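Local coordinates for protein catalase (Corynebacterium glutamicum, PDB 4B7H) that breaks down hydrogen peroxide to water and oxygen at a haem iron, is inhibited by nitric oxide, and carries a bound NADPH, at residues 148-154 and 179-185; 186-191 and 494-498. All blocks are in the same frame, centred on the assembly; numbering follows the deposited sequence.

Contact 1. Residues 148-154 and 179-185; sequences FLRDGMK and FWTRAPE
Glu185 meets four residues of the 148-154 loop, and its contacts are mostly non-polar or water-borne. CG of Glu185 rests 3.6 Å from the backbone O of Phe148. Its CB lies over one face of the Arg150 guanidinium, 3.4 Å from NH1 of Arg150, with guanidinium and carboxylate planes only 14° apart. The carboxylate does not pair with that charge: OE1 of Glu185 stands 5.0 Å from NH1 of Arg150 and is taken instead by Ser415 of the second subunit, while the guanidinium is held by Asp292, Asp452 and Thr294. One water carries the polar link between the segments, accepting from the backbone N of Arg150 at 2.9 Å and donating to OE2 of Glu185 at 2.7 Å. A bend at chi2 (-98°) swings the carboxylate of Glu185 away from the Leu149 backbone, OE2 facing the water; CD2 of Leu149 and CD of Lys154 also approach OE2.

Apolar packing supplies the rest. CD2 of Leu149 and CE of Lys154 both come up at the edge of the Phe179 ring, the former 4.0 Å from CZ of Phe179. Phe148 and Trp180 lie with planes 15° apart, but their slide leaves little overlap; the nearest atoms are CD1 of Phe148 and NE1 of Trp180, at 3.5 Å.

Within the loop, Asp151 OD1 accepts from the backbone N of Met153 at 3.1 Å, an Asx turn enclosing Gly152, which touches the haem. The geometry therefore places a haem-pocket loop of the catalase fold against the C-terminal end of helix 173-182, at a subunit interface.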
loop_
_atom_site.group_PDB
_atom_site.type_symbol
_atom_site.label_atom_id
_atom_site.label_comp_id
_atom_site.label_asym_id
_atom_site.label_seq_id
_atom_site.Cartn_x
_atom_site.Cartn_y
_atom_site.Cartn_z
ATOM N N PHE A 148 1.091 -3.980 -32.156
ATOM C CA PHE A 148 1.364 -5.403 -32.324
ATOM C C PHE A 148 0.136 -6.310 -32.283
ATOM O O PHE A 148 0.223 -7.470 -32.695
ATOM C CB PHE A 148 2.299 -5.897 -31.214
ATOM C CG PHE A 148 3.619 -5.171 -31.131
ATOM C CD1 PHE A 148 4.728 -5.632 -31.835
ATOM C CD2 PHE A 148 3.766 -4.063 -30.298
ATOM C CE1 PHE A 148 5.960 -4.980 -31.733
ATOM C CE2 PHE A 148 4.999 -3.407 -30.191
ATOM C CZ PHE A 148 6.090 -3.873 -30.906
ATOM N N LEU A 149 -0.978 -5.814 -31.740
ATOM C CA LEU A 149 -2.112 -6.687 -31.416
ATOM C C LEU A 149 -3.430 -5.997 -31.686
ATOM O O LEU A 149 -3.474 -4.768 -31.793
ATOM C CB LEU A 149 -2.081 -7.094 -29.941
ATOM C CG LEU A 149 -0.842 -7.803 -29.396
ATOM C CD1 LEU A 149 -0.880 -7.789 -27.876
ATOM C CD2 LEU A 149 -0.735 -9.232 -29.943
ATOM N N ARG A 150 -4.502 -6.785 -31.793
ATOM C CA ARG A 150 -5.844 -6.231 -31.986
ATOM C C ARG A 150 -6.823 -6.647 -30.890
ATOM O O ARG A 150 -8.037 -6.429 -31.006
ATOM C CB ARG A 150 -6.398 -6.580 -33.381
ATOM C CG ARG A 150 -6.591 -8.072 -33.648
ATOM C CD ARG A 150 -7.074 -8.327 -35.082
ATOM N NE ARG A 150 -6.049 -7.984 -36.071
ATOM C CZ ARG A 150 -5.291 -8.855 -36.738
ATOM N NH1 ARG A 150 -5.425 -10.168 -36.548
ATOM N NH2 ARG A 150 -4.397 -8.405 -37.611
ATOM N N ASP A 151 -6.308 -7.222 -29.811
ATOM C CA ASP A 151 -7.182 -7.577 -28.703
ATOM C C ASP A 151 -6.421 -7.454 -27.394
ATOM O O ASP A 151 -5.329 -8.008 -27.244
ATOM C CB ASP A 151 -7.723 -8.997 -28.903
ATOM C CG ASP A 151 -8.990 -9.261 -28.121
ATOM O OD1 ASP A 151 -8.996 -8.957 -26.911
ATOM O OD2 ASP A 151 -9.975 -9.778 -28.708
ATOM N N GLY A 152 -7.000 -6.715 -26.448
ATOM C CA GLY A 152 -6.362 -6.481 -25.166
ATOM C C GLY A 152 -6.106 -7.734 -24.358
ATOM O O GLY A 152 -5.231 -7.744 -23.491
ATOM N N MET A 153 -6.858 -8.796 -24.637
ATOM C CA MET A 153 -6.641 -10.071 -23.964
ATOM C C MET A 153 -5.188 -10.542 -24.134
ATOM O O MET A 153 -4.646 -11.223 -23.261
ATOM C CB MET A 153 -7.600 -11.128 -24.519
ATOM C CG MET A 153 -7.497 -12.484 -23.825
ATOM S SD MET A 153 -7.909 -12.427 -22.068
ATOM C CE MET A 153 -9.697 -12.523 -22.172
ATOM N N LYS A 154 -4.559 -10.156 -25.244
ATOM C CA LYS A 154 -3.213 -10.608 -25.575
ATOM C C LYS A 154 -2.099 -9.682 -25.080
ATOM O O LYS A 154 -0.914 -10.025 -25.169
ATOM C CB LYS A 154 -3.096 -10.781 -27.096
ATOM C CG LYS A 154 -3.886 -11.962 -27.636
ATOM C CD LYS A 154 -2.983 -12.988 -28.303
ATOM C CE LYS A 154 -1.938 -13.564 -27.340
ATOM N NZ LYS A 154 -2.534 -14.438 -26.288
ATOM N N PHE A 179 6.760 -15.613 -29.305
ATOM C CA PHE A 179 5.482 -14.920 -29.198
ATOM C C PHE A 179 5.091 -14.269 -30.520
ATOM O O PHE A 179 3.973 -14.471 -31.004
ATOM C CB PHE A 179 5.460 -13.862 -28.090
ATOM C CG PHE A 179 4.149 -13.118 -28.028
ATOM C CD1 PHE A 179 3.043 -13.694 -27.407
ATOM C CD2 PHE A 179 3.996 -11.883 -28.650
ATOM C CE1 PHE A 179 1.817 -13.046 -27.382
ATOM C CE2 PHE A 179 2.763 -11.228 -28.634
ATOM C CZ PHE A 179 1.675 -11.814 -27.990
ATOM N N TRP A 180 6.000 -13.492 -31.104
ATOM C CA TRP A 180 5.672 -12.768 -32.333
ATOM C C TRP A 180 5.226 -13.691 -33.467
ATOM O O TRP A 180 4.238 -13.405 -34.145
ATOM C CB TRP A 180 6.845 -11.911 -32.792
ATOM C CG TRP A 180 6.967 -10.563 -32.120
ATOM C CD1 TRP A 180 5.952 -9.772 -31.634
ATOM C CD2 TRP A 180 8.184 -9.835 -31.898
ATOM N NE1 TRP A 180 6.477 -8.601 -31.117
ATOM C CE2 TRP A 180 7.840 -8.618 -31.268
ATOM C CE3 TRP A 180 9.531 -10.098 -32.169
ATOM C CZ2 TRP A 180 8.799 -7.661 -30.915
ATOM C CZ3 TRP A 180 10.480 -9.156 -31.809
ATOM C CH2 TRP A 180 10.111 -7.951 -31.188
ATOM N N THR A 181 5.945 -14.793 -33.679
ATOM C CA THR A 181 5.561 -15.714 -34.755
ATOM C C THR A 181 4.283 -16.495 -34.463
ATOM O O THR A 181 3.601 -16.935 -35.390
ATOM C CB THR A 181 6.685 -16.708 -35.123
ATOM O OG1 THR A 181 6.964 -17.564 -34.007
ATOM C CG2 THR A 181 7.942 -15.971 -35.547
ATOM N N ARG A 182 3.963 -16.691 -33.187
ATOM C CA ARG A 182 2.724 -17.373 -32.832
ATOM C C ARG A 182 1.550 -16.396 -32.757
ATOM O O ARG A 182 0.395 -16.815 -32.685
ATOM C CB ARG A 182 2.891 -18.173 -31.537
ATOM C CG ARG A 182 3.843 -19.356 -31.698
ATOM C CD ARG A 182 4.040 -20.160 -30.409
ATOM N NE ARG A 182 4.982 -21.242 -30.665
ATOM C CZ ARG A 182 4.644 -22.403 -31.215
ATOM N NH1 ARG A 182 3.377 -22.646 -31.533
ATOM N NH2 ARG A 182 5.571 -23.321 -31.452
ATOM N N ALA A 183 1.851 -15.097 -32.796
ATOM C CA ALA A 183 0.833 -14.049 -32.867
ATOM C C ALA A 183 1.106 -13.211 -34.107
ATOM O O ALA A 183 1.554 -12.068 -34.004
ATOM C CB ALA A 183 0.867 -13.176 -31.604
ATOM N N PRO A 184 0.845 -13.777 -35.295
ATOM C CA PRO A 184 1.253 -13.149 -36.554
ATOM C C PRO A 184 0.584 -11.810 -36.830
ATOM O O PRO A 184 1.051 -11.088 -37.710
ATOM C CB PRO A 184 0.855 -14.185 -37.616
ATOM C CG PRO A 184 -0.222 -15.009 -36.961
ATOM C CD PRO A 184 0.189 -15.077 -35.517
ATOM N N GLU A 185 -0.474 -11.470 -36.095
ATOM C CA GLU A 185 -1.035 -10.121 -36.173
ATOM C C GLU A 185 0.021 -9.051 -35.848
ATOM O O GLU A 185 -0.145 -7.874 -36.208
ATOM C CB GLU A 185 -2.251 -9.970 -35.252
ATOM C CG GLU A 185 -1.970 -10.146 -33.757
ATOM C CD GLU A 185 -2.310 -11.538 -33.260
ATOM O OE1 GLU A 185 -1.906 -12.522 -33.919
ATOM O OE2 GLU A 185 -3.003 -11.654 -32.218
HETATM O O HOH W 1 -4.433 -9.616 -31.115
#

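Contact 2. Residues 186-191 and 494-498; sequences SAHQVT and YWNNV. With NDP (NADPH dihydro-nicotinamide-adenine-dinucleotide phosphate), chain H.
Behind the NADPH pocket of this catalase, helix 187-194 packs on the C-terminal end of helix 487-498, and the two short segments cross nearly perpendicularly (signed angle -92°, axes 11.1 Å apart at closest approach). His188 marks the cofactor side: its NE2 makes a hydrogen bond of 2.7 Å to O2D of the NADPH, whose ribose carbon C2D lies at the imidazole edge. ND1 of the same ring is engaged by the backbone O of Thr294, so both ring nitrogens are held and the ring's rotation is fixed.

The side facing 494-498 is led by Tyr494. Its CG is anti to the backbone N (chi1 -180°), which extends the ring toward the start of helix 187-194, where the phenol OH donates to OG of Ser186 at 2.8 Å. The bond lies near the plane of the phenol ring. That serine oxygen also lies within hydrogen-bonding range of the backbone oxygens of Trp180 and Ala183 and probably shares its one proton between them, tying the tyrosine to the preceding turn. The same phenol oxygen packs against CA of Ala187 at 3.2 Å and CG2 of Val190 at 3.3 Å.

Trp495 contributes its six-membered ring. CG1 of Val190 approaches CZ2 of Trp495 at 3.7 Å, while OG1 of Thr191 lies at the indole edge, 3.3 Å from CZ3 of Trp495. That hydroxyl is a donor to the backbone O of Ala187 (2.8 Å), which Thr191 N reaches from the opposite face of the carbonyl plane. Val498 closes the interface, its CG2 touching both CB of Ala187 and OG1 of Thr191.

Together these contacts form a near-orthogonal helix-helix packing that joins the catalase core to its C-terminal helical region beside the NADPH site.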
loop_
_atom_site.group_PDB
_atom_site.type_symbol
_atom_site.label_atom_id
_atom_site.label_comp_id
_atom_site.label_asym_id
_atom_site.label_seq_id
_atom_site.Cartn_x
_atom_site.Cartn_y
_atom_site.Cartn_z
ATOM N N SER A 186 1.105 -9.470 -35.186
ATOM C CA SER A 186 2.228 -8.596 -34.838
ATOM C C SER A 186 3.071 -8.130 -36.031
ATOM O O SER A 186 3.896 -7.229 -35.887
ATOM C CB SER A 186 3.150 -9.315 -33.844
ATOM O OG SER A 186 3.799 -10.428 -34.454
ATOM N N ALA A 187 2.880 -8.738 -37.200
ATOM C CA ALA A 187 3.796 -8.503 -38.313
ATOM C C ALA A 187 3.896 -7.038 -38.750
ATOM O O ALA A 187 4.983 -6.559 -39.069
ATOM C CB ALA A 187 3.460 -9.405 -39.488
ATOM N N HIS A 188 2.778 -6.319 -38.762
ATOM C CA HIS A 188 2.841 -4.923 -39.184
ATOM C C HIS A 188 3.766 -4.117 -38.284
ATOM O O HIS A 188 4.711 -3.473 -38.760
ATOM C CB HIS A 188 1.451 -4.281 -39.232
ATOM C CG HIS A 188 1.417 -2.999 -40.004
ATOM N ND1 HIS A 188 0.259 -2.281 -40.208
ATOM C CD2 HIS A 188 2.402 -2.306 -40.623
ATOM C CE1 HIS A 188 0.532 -1.202 -40.922
ATOM N NE2 HIS A 188 1.825 -1.197 -41.193
ATOM N N GLN A 189 3.523 -4.173 -36.980
ATOM C CA GLN A 189 4.323 -3.370 -36.070
ATOM C C GLN A 189 5.760 -3.872 -35.936
ATOM O O GLN A 189 6.683 -3.069 -35.773
ATOM C CB GLN A 189 3.664 -3.253 -34.694
ATOM C CG GLN A 189 4.522 -2.496 -33.694
ATOM C CD GLN A 189 4.852 -1.086 -34.146
ATOM O OE1 GLN A 189 4.095 -0.470 -34.894
ATOM N NE2 GLN A 189 5.977 -0.556 -33.672
ATOM N N VAL A 190 5.968 -5.185 -36.017
ATOM C CA VAL A 190 7.335 -5.689 -35.934
ATOM C C VAL A 190 8.166 -5.205 -37.130
ATOM O O VAL A 190 9.342 -4.857 -36.976
ATOM C CB VAL A 190 7.387 -7.220 -35.762
ATOM C CG1 VAL A 190 8.819 -7.710 -35.783
ATOM C CG2 VAL A 190 6.721 -7.615 -34.448
ATOM N N THR A 191 7.549 -5.117 -38.307
ATOM C CA THR A 191 8.248 -4.588 -39.477
ATOM C C THR A 191 8.634 -3.118 -39.257
ATOM O O THR A 191 9.751 -2.702 -39.577
ATOM C CB THR A 191 7.392 -4.759 -40.739
ATOM O OG1 THR A 191 7.095 -6.147 -40.918
ATOM C CG2 THR A 191 8.125 -4.248 -41.970
ATOM N N TYR A 494 7.600 -16.371 -41.022
ATOM C CA TYR A 494 6.990 -15.097 -40.676
ATOM C C TYR A 494 7.473 -14.013 -41.635
ATOM O O TYR A 494 6.666 -13.288 -42.218
ATOM C CB TYR A 494 7.394 -14.795 -39.246
ATOM C CG TYR A 494 6.918 -13.532 -38.564
ATOM C CD1 TYR A 494 5.723 -13.509 -37.846
ATOM C CD2 TYR A 494 7.724 -12.400 -38.530
ATOM C CE1 TYR A 494 5.332 -12.370 -37.141
ATOM C CE2 TYR A 494 7.345 -11.268 -37.832
ATOM C CZ TYR A 494 6.152 -11.252 -37.149
ATOM O OH TYR A 494 5.807 -10.124 -36.451
ATOM N N TRP A 495 8.784 -13.910 -41.827
ATOM C CA TRP A 495 9.305 -12.885 -42.726
ATOM C C TRP A 495 8.993 -13.160 -44.193
ATOM O O TRP A 495 8.714 -12.232 -44.949
ATOM C CB TRP A 495 10.791 -12.609 -42.462
ATOM C CG TRP A 495 10.929 -11.945 -41.131
ATOM C CD1 TRP A 495 11.476 -12.471 -39.987
ATOM C CD2 TRP A 495 10.425 -10.652 -40.779
ATOM N NE1 TRP A 495 11.362 -11.566 -38.954
ATOM C CE2 TRP A 495 10.723 -10.445 -39.413
ATOM C CE3 TRP A 495 9.763 -9.641 -41.491
ATOM C CZ2 TRP A 495 10.382 -9.269 -38.749
ATOM C CZ3 TRP A 495 9.425 -8.477 -40.832
ATOM C CH2 TRP A 495 9.730 -8.301 -39.471
ATOM N N ASN A 496 8.993 -14.430 -44.586
ATOM C CA ASN A 496 8.571 -14.780 -45.943
ATOM C C ASN A 496 7.139 -14.338 -46.207
ATOM O O ASN A 496 6.816 -13.892 -47.308
ATOM C CB ASN A 496 8.694 -16.285 -46.192
ATOM C CG ASN A 496 10.125 -16.725 -46.399
ATOM O OD1 ASN A 496 11.003 -15.912 -46.708
ATOM N ND2 ASN A 496 10.372 -18.020 -46.242
ATOM N N ASN A 497 6.284 -14.451 -45.188
ATOM C CA ASN A 497 4.886 -14.053 -45.321
ATOM C C ASN A 497 4.722 -12.547 -45.489
ATOM O O ASN A 497 3.798 -12.097 -46.158
ATOM C CB ASN A 497 4.051 -14.541 -44.135
ATOM C CG ASN A 497 3.776 -16.038 -44.174
ATOM O OD1 ASN A 497 3.473 -16.648 -43.147
ATOM N ND2 ASN A 497 3.879 -16.632 -45.352
ATOM N N VAL A 498 5.598 -11.761 -44.864
ATOM C CA VAL A 498 5.606 -10.323 -45.125
ATOM C C VAL A 498 5.998 -10.064 -46.585
ATOM O O VAL A 498 5.287 -9.372 -47.328
ATOM C CB VAL A 498 6.552 -9.573 -44.154
ATOM C CG1 VAL A 498 6.706 -8.124 -44.575
ATOM C CG2 VAL A 498 6.024 -9.664 -42.723
HETATM P PA NDP H . 2.004 6.628 -48.020
HETATM O O1A NDP H . 3.062 6.630 -49.061
HETATM O O2A NDP H . 0.996 7.708 -48.217
HETATM O O5B NDP H . 2.710 6.793 -46.591
HETATM C C5B NDP H . 3.819 5.997 -46.250
HETATM C C4B NDP H . 4.192 6.364 -44.823
HETATM O O4B NDP H . 5.289 5.562 -44.409
HETATM C C3B NDP H . 4.613 7.831 -44.721
HETATM O O3B NDP H . 4.039 8.416 -43.567
HETATM C C2B NDP H . 6.122 7.725 -44.614
HETATM O O2B NDP H . 6.766 8.819 -43.989
HETATM C C1B NDP H . 6.253 6.418 -43.846
HETATM N N9A NDP H . 7.630 5.886 -43.826
HETATM C C8A NDP H . 8.684 6.265 -44.618
HETATM N N7A NDP H . 9.776 5.552 -44.261
HETATM C C5A NDP H . 9.436 4.722 -43.244
HETATM C C6A NDP H . 10.162 3.786 -42.510
HETATM N N6A NDP H . 11.495 3.814 -42.523
HETATM N N1A NDP H . 9.526 3.069 -41.523
HETATM C C2A NDP H . 8.189 3.283 -41.255
HETATM N N3A NDP H . 7.475 4.215 -41.982
HETATM C C4A NDP H . 8.090 4.924 -42.961
HETATM O O3 NDP H . 1.328 5.156 -47.993
HETATM P PN NDP H . 0.131 4.699 -47.008
HETATM O O1N NDP H . -0.287 5.822 -46.123
HETATM O O2N NDP H . -0.860 3.999 -47.860
HETATM O O5D NDP H . 0.829 3.575 -46.090
HETATM C C5D NDP H . 1.724 2.641 -46.665
HETATM C C4D NDP H . 2.494 1.942 -45.564
HETATM O O4D NDP H . 3.261 2.902 -44.865
HETATM C C3D NDP H . 1.557 1.308 -44.547
HETATM O O3D NDP H . 1.273 -0.044 -44.876
HETATM C C2D NDP H . 2.320 1.462 -43.243
HETATM O O2D NDP H . 3.101 0.321 -43.020
HETATM C C1D NDP H . 3.273 2.631 -43.469
HETATM N N1N NDP H . 2.859 3.833 -42.712
HETATM C C2N NDP H . 1.554 4.228 -42.768
HETATM C C3N NDP H . 1.089 5.345 -42.091
HETATM C C7N NDP H . -0.362 5.683 -42.203
HETATM O O7N NDP H . -0.979 6.340 -41.134
HETATM N N7N NDP H . -1.043 5.337 -43.290
HETATM C C4N NDP H . 1.998 6.209 -41.242
HETATM C C5N NDP H . 3.406 5.688 -41.249
HETATM C C6N NDP H . 3.766 4.546 -41.966
HETATM P P2B NDP H . 7.377 10.029 -44.869
HETATM O O1X NDP H . 8.336 9.432 -45.879
HETATM O O2X NDP H . 6.230 10.740 -45.554
HETATM O O3X NDP H . 8.091 10.959 -43.905
#

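How the contacts relate
Contacts 1 and 2 follow each other along the chain, their centres about 11 Å apart on the same side of the chain's centre. Helix 173-182, whose end enters contact 1, leads through a short turn into helix 187-194 of contact 2, so the two share a pair of consecutive helices. They also touch directly: NE1 of Trp180 packs 3.5 Å from CG2 of Val190, and CE1 of Phe148 lies 3.5 Å from CG of Gln189. Contact 1 contains the loop whose Gly152 touches the haem, and borders neighbouring subunits; contact 2 faces the C-terminal helices and the NADPH. This helix pair therefore physically connects the haem-side loop with the cofactor-side helices.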